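Local coordinates for acyl-CoA dehydrogenase (PDB 4RM7), which belongs to the acyl-CoA dehydrogenase family, whose chains set a mainly beta middle domain between helical N-terminal and C-terminal domains, at residues A[102-105]-A[106-110]; A[221-224]-A[225-228]; A[237-240]-A[241-245]. All blocks are in the same frame, centred on the assembly; numbering follows the deposited sequence.

Three local contacts, each within a continuous run of chain, illustrate how neighbouring parts of an acyl-CoA dehydrogenase fold are linked through contact 1. Contact 1, the turn between helices 90-103 and 106-119, is the intermediary. Its centre lies about 14 Å from that of contact 2, in the linker after strand 212-221, and the two meet by packing of A104 CB on L228 CD2 at 3.6 Å as well as through the amide of Q108. Toward contact 3, on helix 234-270, the centres are about 17 Å apart, and A102 CB packs on L241 CD1 at 3.5 Å. Contacts 2 and 3 do not touch, with nearest atoms about 9 Å apart.

Contact 1 (A[102-105]-A[106-110])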
ATOM      1  N   ALA A 102     -37.755  12.765 -12.198  1.00 56.51           N
ATOM      2  CA  ALA A 102     -37.993  11.355 -12.497  1.00 52.82           C
ATOM      3  C   ALA A 102     -39.257  10.813 -11.842  1.00 61.30           C
ATOM      4  O   ALA A 102     -39.979  10.036 -12.461  1.00 80.71           O
ATOM      5  CB  ALA A 102     -36.782  10.517 -12.073  1.00 46.09           C
ATOM      6  N   PHE A 103     -39.543  11.222 -10.608  1.00 57.94           N
ATOM      7  CA  PHE A 103     -40.613  10.564  -9.847  1.00 56.68           C
ATOM      8  C   PHE A 103     -41.910  11.357  -9.731  1.00 62.19           C
ATOM      9  O   PHE A 103     -42.917  10.840  -9.233  1.00 65.01           O
ATOM     10  CB  PHE A 103     -40.118  10.217  -8.446  1.00 50.65           C
ATOM     11  CG  PHE A 103     -39.231   9.022  -8.411  1.00 59.76           C
ATOM     12  CD1 PHE A 103     -39.771   7.748  -8.298  1.00 66.18           C
ATOM     13  CD2 PHE A 103     -37.864   9.157  -8.509  1.00 57.82           C
ATOM     14  CE1 PHE A 103     -38.960   6.633  -8.272  1.00 57.83           C
ATOM     15  CE2 PHE A 103     -37.048   8.044  -8.487  1.00 56.76           C
ATOM     16  CZ  PHE A 103     -37.599   6.783  -8.367  1.00 57.95           C
ATOM     17  N   ALA A 104     -41.899  12.602 -10.193  1.00 64.77           N
ATOM     18  CA  ALA A 104     -43.081  13.442 -10.063  1.00 61.13           C
ATOM     19  C   ALA A 104     -43.539  13.987 -11.406  1.00 72.25           C
ATOM     20  O   ALA A 104     -42.730  14.181 -12.313  1.00 82.09           O
ATOM     21  CB  ALA A 104     -42.810  14.584  -9.101  1.00 56.21           C
ATOM     22  N   SER A 105     -44.841  14.248 -11.513  1.00 71.37           N
ATOM     23  CA  SER A 105     -45.425  14.824 -12.714  1.00 68.10           C
ATOM     24  C   SER A 105     -44.869  16.201 -12.998  1.00 69.94           C
ATOM     25  O   SER A 105     -44.317  16.852 -12.117  1.00 70.66           O
ATOM     26  CB  SER A 105     -46.941  14.919 -12.581  1.00 71.26           C
ATOM     27  OG  SER A 105     -47.299  15.857 -11.583  1.00 70.25           O
ATOM     28  N   SER A 106     -45.045  16.654 -14.231  1.00 79.09           N
ATOM     29  CA  SER A 106     -44.569  17.968 -14.624  1.00 79.62           C
ATOM     30  C   SER A 106     -45.210  19.045 -13.759  1.00 84.14           C
ATOM     31  O   SER A 106     -44.536  19.967 -13.301  1.00 88.68           O
ATOM     32  CB  SER A 106     -44.864  18.207 -16.096  1.00 85.70           C
ATOM     33  OG  SER A 106     -44.427  17.095 -16.854  1.00 91.96           O
ATOM     34  N   ALA A 107     -46.510  18.913 -13.518  1.00 79.81           N
ATOM     35  CA  ALA A 107     -47.219  19.862 -12.674  1.00 82.60           C
ATOM     36  C   ALA A 107     -46.639  19.876 -11.258  1.00 78.82           C
ATOM     37  O   ALA A 107     -46.528  20.934 -10.646  1.00 85.62           O
ATOM     38  CB  ALA A 107     -48.706  19.540 -12.639  1.00 74.47           C
ATOM     39  N   GLN A 108     -46.263  18.709 -10.744  1.00 72.83           N
ATOM     40  CA  GLN A 108     -45.675  18.629  -9.407  1.00 67.26           C
ATOM     41  C   GLN A 108     -44.277  19.253  -9.327  1.00 68.74           C
ATOM     42  O   GLN A 108     -43.910  19.825  -8.297  1.00 76.18           O
ATOM     43  CB  GLN A 108     -45.596  17.177  -8.939  1.00 66.50           C
ATOM     44  CG  GLN A 108     -46.899  16.611  -8.410  1.00 72.16           C
ATOM     45  CD  GLN A 108     -46.746  15.182  -7.906  1.00 79.44           C
ATOM     46  OE1 GLN A 108     -46.009  14.379  -8.486  1.00 86.96           O
ATOM     47  NE2 GLN A 108     -47.437  14.860  -6.817  1.00 79.35           N
ATOM     48  N   THR A 109     -43.499  19.142 -10.400  1.00 62.11           N
ATOM     49  CA  THR A 109     -42.114  19.604 -10.367  1.00 68.24           C
ATOM     50  C   THR A 109     -41.964  21.053 -10.829  1.00 71.56           C
ATOM     51  O   THR A 109     -41.008  21.732 -10.459  1.00 66.45           O
ATOM     52  CB  THR A 109     -41.204  18.720 -11.233  1.00 70.79           C
ATOM     53  OG1 THR A 109     -41.504  18.944 -12.613  1.00 87.06           O
ATOM     54  CG2 THR A 109     -41.414  17.257 -10.910  1.00 63.26           C
ATOM     55  N   SER A 110     -42.908  21.519 -11.637  1.00 79.45           N
ATOM     56  CA  SER A 110     -42.849  22.870 -12.180  1.00 77.92           C
ATOM     57  C   SER A 110     -42.572  23.946 -11.119  1.00 83.16           C
ATOM     58  O   SER A 110     -41.674  24.765 -11.314  1.00 82.13           O
ATOM     59  CB  SER A 110     -44.139  23.194 -12.930  1.00 80.61           C
ATOM     60  OG  SER A 110     -44.162  24.555 -13.316  1.00 93.16           O
TER
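S105 and Q108 clasp each other in a capping box at the start of helix 106-119. S105 OG accepts from the backbone N of Q108 at 3.1 Å, while the side-chain oxygen OE1 of Q108 accepts from S105 N at 3.2 Å. The serine bond depends on a chi1 of 67°, which sets OG between its own backbone N and carbonyl carbon, within bonding distance of Q108 N. Q108 is extended beyond CG, and this reach brings OE1 back to S105 N. Beside the box, A104 CB meets T109 CG2 at 3.5 Å, and T109 N closes the first helical turn on S105 O at 3.0 Å. One step farther along, T109 OG1 donates to S106 O at 3.3 Å, an oxygen that also accepts from S110 N.

What positions the Q108 amide lies in the linker following strand 212-221: NE2 donates to R227 O, and OE1 takes a second N-H, from K229. Both ends of the amide are thus engaged, which is consistent with its modelled orientation. The chemistry implies a double role, with one glutamine capping its helix and also tying that helix end to the backbone of the linker.

Contact 2 (A[221-224]-A[225-228]); sequences EVKE and SWRL
V222 and K223 meet W226 across a short 3-10 turn, residues 224-226, in the linker that leaves strand 212-221 of the beta domain and leads to helix 234-270.

Two successive backbone bonds make the turn: W226 N donates to K223 O at 3.1 Å, and R227 N to E224 O at the same distance of 3.1 Å. Each links residues three apart, as a 3-10 turn requires.

The indole contacts form the second group; the ring folds back over the chain preceding the turn. K223 CB sits over the five-membered ring of W226 in a CH-pi contact, 3.9 Å from the centroid and only 8° off the normal, and K223 N lies over the same ring system nearer its rim. V222 CB reaches CE3 of W226 at 3.8 Å, while E221 O approaches CZ3 obliquely. P191 on strand 184-191 also touches the indole.

Charge is handled by E224 and R227. The glutamate CG lies anti to the backbone N (chi1 176°), and a bend at chi2 curls the carboxylate round to the arginine, whose stronger partner is D175 at NH2. The carboxylate and guanidinium planes are turned 65° apart, in keeping with a loose salt bridge: R227 NH1 makes weak bonds to E224 OE1 at 3.2 Å and to E224 OE2 at 3.4 Å, and OE2 lies in the guanidinium plane, at its edge.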
ATOM      1  N   GLU A 221     -49.014  12.766   9.828  1.00 71.42           N
ATOM      2  CA  GLU A 221     -50.147  12.726   8.911  1.00 72.18           C
ATOM      3  C   GLU A 221     -49.734  13.221   7.538  1.00 76.37           C
ATOM      4  O   GLU A 221     -49.302  14.368   7.380  1.00 76.12           O
ATOM      5  CB  GLU A 221     -51.300  13.577   9.424  1.00 70.87           C
ATOM      6  CG  GLU A 221     -51.832  13.154  10.768  1.00 77.80           C
ATOM      7  CD  GLU A 221     -53.323  13.386  10.903  1.00 84.82           C
ATOM      8  OE1 GLU A 221     -53.946  13.970   9.978  1.00 87.48           O
ATOM      9  OE2 GLU A 221     -53.871  12.964  11.937  1.00 89.28           O
ATOM     10  N   VAL A 222     -49.872  12.360   6.539  1.00 73.90           N
ATOM     11  CA  VAL A 222     -49.533  12.758   5.184  1.00 72.97           C
ATOM     12  C   VAL A 222     -50.778  12.741   4.305  1.00 73.48           C
ATOM     13  O   VAL A 222     -51.598  11.829   4.387  1.00 75.20           O
ATOM     14  CB  VAL A 222     -48.422  11.849   4.591  1.00 58.56           C
ATOM     15  CG1 VAL A 222     -47.128  12.032   5.376  1.00 55.54           C
ATOM     16  CG2 VAL A 222     -48.840  10.387   4.593  1.00 58.28           C
ATOM     17  N   LYS A 223     -50.937  13.772   3.484  1.00 69.88           N
ATOM     18  CA  LYS A 223     -52.085  13.840   2.583  1.00 73.71           C
ATOM     19  C   LYS A 223     -51.797  13.079   1.284  1.00 78.60           C
ATOM     20  O   LYS A 223     -50.644  12.906   0.899  1.00 82.38           O
ATOM     21  CB  LYS A 223     -52.453  15.303   2.302  1.00 73.76           C
ATOM     22  CG  LYS A 223     -53.156  15.982   3.472  1.00 81.19           C
ATOM     23  CD  LYS A 223     -53.426  17.467   3.213  1.00 89.49           C
ATOM     24  CE  LYS A 223     -54.025  18.178   4.442  1.00 89.84           C
ATOM     25  NZ  LYS A 223     -53.048  18.339   5.589  1.00 82.25           N
ATOM     26  N   GLU A 224     -52.846  12.609   0.619  1.00 87.56           N
ATOM     27  CA  GLU A 224     -52.681  11.849  -0.617  1.00 90.20           C
ATOM     28  C   GLU A 224     -52.040  12.694  -1.722  1.00 85.69           C
ATOM     29  O   GLU A 224     -51.252  12.191  -2.531  1.00 82.64           O
ATOM     30  CB  GLU A 224     -54.030  11.295  -1.078  1.00 98.73           C
ATOM     31  CG  GLU A 224     -53.997  10.551  -2.411  1.00111.55           C
ATOM     32  CD  GLU A 224     -53.240   9.230  -2.348  1.00114.79           C
ATOM     33  OE1 GLU A 224     -52.855   8.809  -1.237  1.00111.68           O
ATOM     34  OE2 GLU A 224     -53.033   8.610  -3.417  1.00117.29           O
ATOM     35  N   SER A 225     -52.359  13.986  -1.731  1.00 85.08           N
ATOM     36  CA  SER A 225     -51.839  14.915  -2.732  1.00 85.04           C
ATOM     37  C   SER A 225     -50.322  15.101  -2.636  1.00 86.77           C
ATOM     38  O   SER A 225     -49.706  15.665  -3.536  1.00 93.83           O
ATOM     39  CB  SER A 225     -52.531  16.279  -2.605  1.00 77.41           C
ATOM     40  OG  SER A 225     -52.118  16.975  -1.438  1.00 69.50           O
ATOM     41  N   TRP A 226     -49.726  14.632  -1.544  1.00 82.04           N
ATOM     42  CA  TRP A 226     -48.288  14.773  -1.333  1.00 74.12           C
ATOM     43  C   TRP A 226     -47.495  13.671  -2.034  1.00 78.37           C
ATOM     44  O   TRP A 226     -46.306  13.836  -2.301  1.00 78.63           O
ATOM     45  CB  TRP A 226     -47.960  14.768   0.165  1.00 66.52           C
ATOM     46  CG  TRP A 226     -48.532  15.934   0.922  1.00 68.67           C
ATOM     47  CD1 TRP A 226     -49.189  17.005   0.398  1.00 76.68           C
ATOM     48  CD2 TRP A 226     -48.499  16.138   2.341  1.00 66.22           C
ATOM     49  NE1 TRP A 226     -49.571  17.862   1.397  1.00 78.15           N
ATOM     50  CE2 TRP A 226     -49.154  17.357   2.600  1.00 72.00           C
ATOM     51  CE3 TRP A 226     -47.986  15.410   3.417  1.00 62.72           C
ATOM     52  CZ2 TRP A 226     -49.306  17.865   3.895  1.00 66.55           C
ATOM     53  CZ3 TRP A 226     -48.143  15.914   4.702  1.00 59.79           C
ATOM     54  CH2 TRP A 226     -48.795  17.128   4.926  1.00 58.80           C
ATOM     55  N   ARG A 227     -48.141  12.544  -2.323  1.00 79.80           N
ATOM     56  CA  ARG A 227     -47.444  11.425  -2.958  1.00 78.85           C
ATOM     57  C   ARG A 227     -47.039  11.780  -4.386  1.00 78.11           C
ATOM     58  O   ARG A 227     -47.832  12.357  -5.139  1.00 82.03           O
ATOM     59  CB  ARG A 227     -48.309  10.167  -2.966  1.00 80.69           C
ATOM     60  CG  ARG A 227     -47.545   8.904  -3.315  1.00 77.71           C
ATOM     61  CD  ARG A 227     -48.399   7.930  -4.101  1.00 91.78           C
ATOM     62  NE  ARG A 227     -49.649   7.599  -3.421  1.00103.02           N
ATOM     63  CZ  ARG A 227     -49.769   6.633  -2.516  1.00104.18           C
ATOM     64  NH1 ARG A 227     -50.944   6.394  -1.946  1.00103.24           N
ATOM     65  NH2 ARG A 227     -48.705   5.907  -2.181  1.00101.74           N
ATOM     66  N   LEU A 228     -45.804  11.446  -4.751  1.00 73.36           N
ATOM     67  CA  LEU A 228     -45.323  11.729  -6.092  1.00 75.34           C
ATOM     68  C   LEU A 228     -45.949  10.751  -7.075  1.00 78.26           C
ATOM     69  O   LEU A 228     -45.871   9.539  -6.885  1.00 79.61           O
ATOM     70  CB  LEU A 228     -43.797  11.656  -6.160  1.00 75.35           C
ATOM     71  CG  LEU A 228     -42.942  12.738  -5.484  1.00 72.55           C
ATOM     72  CD1 LEU A 228     -41.527  12.754  -6.084  1.00 69.22           C
ATOM     73  CD2 LEU A 228     -43.592  14.114  -5.572  1.00 73.21           C
TER

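Contact 3 (A[237-240]-A[241-245])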
ATOM      1  N   GLN A 237     -35.556   2.341 -10.335  1.00 70.84           N
ATOM      2  CA  GLN A 237     -35.386   3.671 -10.889  1.00 74.04           C
ATOM      3  C   GLN A 237     -34.555   4.585  -9.989  1.00 70.20           C
ATOM      4  O   GLN A 237     -33.706   5.333 -10.472  1.00 72.62           O
ATOM      5  CB  GLN A 237     -36.748   4.297 -11.164  1.00 80.57           C
ATOM      6  CG  GLN A 237     -37.029   4.435 -12.645  1.00 94.58           C
ATOM      7  CD  GLN A 237     -36.010   5.330 -13.343  1.00 99.85           C
ATOM      8  OE1 GLN A 237     -35.272   4.882 -14.227  1.00102.01           O
ATOM      9  NE2 GLN A 237     -35.966   6.602 -12.945  1.00 97.41           N
ATOM     10  N   LEU A 238     -34.814   4.528  -8.687  1.00 69.31           N
ATOM     11  CA  LEU A 238     -34.082   5.337  -7.728  1.00 68.24           C
ATOM     12  C   LEU A 238     -32.614   4.973  -7.758  1.00 66.05           C
ATOM     13  O   LEU A 238     -31.738   5.840  -7.820  1.00 63.99           O
ATOM     14  CB  LEU A 238     -34.646   5.142  -6.320  1.00 74.81           C
ATOM     15  CG  LEU A 238     -33.930   5.891  -5.194  1.00 69.71           C
ATOM     16  CD1 LEU A 238     -34.032   7.398  -5.405  1.00 69.00           C
ATOM     17  CD2 LEU A 238     -34.512   5.495  -3.852  1.00 70.32           C
ATOM     18  N   TYR A 239     -32.359   3.671  -7.737  1.00 63.23           N
ATOM     19  CA  TYR A 239     -31.006   3.152  -7.721  1.00 58.67           C
ATOM     20  C   TYR A 239     -30.178   3.628  -8.926  1.00 56.31           C
ATOM     21  O   TYR A 239     -29.003   3.983  -8.788  1.00 61.73           O
ATOM     22  CB  TYR A 239     -31.038   1.624  -7.664  1.00 69.66           C
ATOM     23  CG  TYR A 239     -29.746   1.087  -7.140  1.00 85.17           C
ATOM     24  CD1 TYR A 239     -29.528   0.996  -5.771  1.00 95.53           C
ATOM     25  CD2 TYR A 239     -28.708   0.726  -8.010  1.00 88.15           C
ATOM     26  CE1 TYR A 239     -28.324   0.531  -5.274  1.00103.02           C
ATOM     27  CE2 TYR A 239     -27.496   0.259  -7.523  1.00 94.33           C
ATOM     28  CZ  TYR A 239     -27.318   0.164  -6.152  1.00101.19           C
ATOM     29  OH  TYR A 239     -26.138  -0.294  -5.640  1.00103.82           O
ATOM     30  N   SER A 240     -30.785   3.631 -10.109  1.00 54.97           N
ATOM     31  CA  SER A 240     -30.127   4.197 -11.279  1.00 51.74           C
ATOM     32  C   SER A 240     -29.773   5.652 -11.055  1.00 52.27           C
ATOM     33  O   SER A 240     -28.660   6.073 -11.361  1.00 62.46           O
ATOM     34  CB  SER A 240     -31.006   4.071 -12.515  1.00 51.46           C
ATOM     35  OG  SER A 240     -31.197   2.707 -12.823  1.00 66.98           O
ATOM     36  N   LEU A 241     -30.711   6.422 -10.514  1.00 44.52           N
ATOM     37  CA  LEU A 241     -30.457   7.839 -10.311  1.00 47.79           C
ATOM     38  C   LEU A 241     -29.297   8.096  -9.343  1.00 48.37           C
ATOM     39  O   LEU A 241     -28.500   9.015  -9.549  1.00 46.96           O
ATOM     40  CB  LEU A 241     -31.718   8.525  -9.825  1.00 57.14           C
ATOM     41  CG  LEU A 241     -32.668   8.679 -11.004  1.00 65.88           C
ATOM     42  CD1 LEU A 241     -34.076   8.889 -10.518  1.00 72.52           C
ATOM     43  CD2 LEU A 241     -32.218   9.834 -11.873  1.00 61.94           C
ATOM     44  N   LEU A 242     -29.187   7.266  -8.310  1.00 46.71           N
ATOM     45  CA  LEU A 242     -28.126   7.419  -7.330  1.00 48.06           C
ATOM     46  C   LEU A 242     -26.737   7.133  -7.927  1.00 52.07           C
ATOM     47  O   LEU A 242     -25.732   7.585  -7.397  1.00 55.50           O
ATOM     48  CB  LEU A 242     -28.381   6.511  -6.132  1.00 52.10           C
ATOM     49  CG  LEU A 242     -29.707   6.783  -5.428  1.00 56.82           C
ATOM     50  CD1 LEU A 242     -29.901   5.831  -4.272  1.00 63.10           C
ATOM     51  CD2 LEU A 242     -29.745   8.218  -4.957  1.00 55.53           C
ATOM     52  N   GLU A 243     -26.667   6.402  -9.033  1.00 49.89           N
ATOM     53  CA  GLU A 243     -25.381   6.252  -9.695  1.00 47.60           C
ATOM     54  C   GLU A 243     -24.855   7.595 -10.228  1.00 55.06           C
ATOM     55  O   GLU A 243     -23.666   7.885 -10.116  1.00 55.73           O
ATOM     56  CB  GLU A 243     -25.475   5.220 -10.805  1.00 49.15           C
ATOM     57  CG  GLU A 243     -25.679   3.811 -10.250  1.00 57.09           C
ATOM     58  CD  GLU A 243     -25.644   2.738 -11.321  1.00 73.66           C
ATOM     59  OE1 GLU A 243     -24.667   2.706 -12.100  1.00 72.48           O
ATOM     60  OE2 GLU A 243     -26.590   1.916 -11.374  1.00 85.04           O
ATOM     61  N   TYR A 244     -25.728   8.428 -10.782  1.00 57.98           N
ATOM     62  CA  TYR A 244     -25.320   9.781 -11.129  1.00 56.59           C
ATOM     63  C   TYR A 244     -24.687  10.463  -9.922  1.00 56.30           C
ATOM     64  O   TYR A 244     -23.688  11.165 -10.045  1.00 63.50           O
ATOM     65  CB  TYR A 244     -26.507  10.609 -11.624  1.00 57.73           C
ATOM     66  CG  TYR A 244     -27.087  10.131 -12.925  1.00 61.50           C
ATOM     67  CD1 TYR A 244     -26.485  10.447 -14.123  1.00 58.59           C
ATOM     68  CD2 TYR A 244     -28.235   9.355 -12.953  1.00 66.26           C
ATOM     69  CE1 TYR A 244     -27.007  10.002 -15.321  1.00 60.44           C
ATOM     70  CE2 TYR A 244     -28.773   8.905 -14.149  1.00 67.12           C
ATOM     71  CZ  TYR A 244     -28.157   9.237 -15.331  1.00 66.10           C
ATOM     72  OH  TYR A 244     -28.681   8.806 -16.528  1.00 66.71           O
ATOM     73  N   GLY A 245     -25.264  10.247  -8.748  1.00 46.36           N
ATOM     74  CA  GLY A 245     -24.738  10.865  -7.542  1.00 43.25           C
ATOM     75  C   GLY A 245     -23.302  10.443  -7.270  1.00 44.56           C
ATOM     76  O   GLY A 245     -22.510  11.215  -6.743  1.00 44.13           O
TER
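The backbone N of E243 is shared by two carbonyls of the preceding turn: it donates to S240 O at 3.1 Å and weakly to Y239 O at 3.4 Å. One partner is three residues back and the other four, consistent with a local mixture of 3-10 and alpha bonding. Two bonds between residues four apart precede it, L242 N to L238 O at 3.0 Å and L241 N to Q237 O at 3.2 Å.

The side chains follow the same spacing. With chi1 at 177°, L238 carries CG forward along the helix to L242 CD1, 4.1 Å away. On another flank the bent Q237 chain brings its amide NE2 to L241 CD1 at 3.8 Å. E243 OE2 comes obliquely to Y239 CD2, the carboxylate and ring planes 67° apart, while Y244 CD2 lies 3.7 Å from S240 O, again at an oblique approach.

Helix 234-270 belongs to the C-terminal helical part of the fold and is hemmed in on several flanks. L241 packs on F103 and Q98 of helix 90-103, L238 on F185 and F187 of strand 184-191, and E243 on R316 and V319 of helix 316-341, while the Y244 ring meets that of Y309 on helix 282-311.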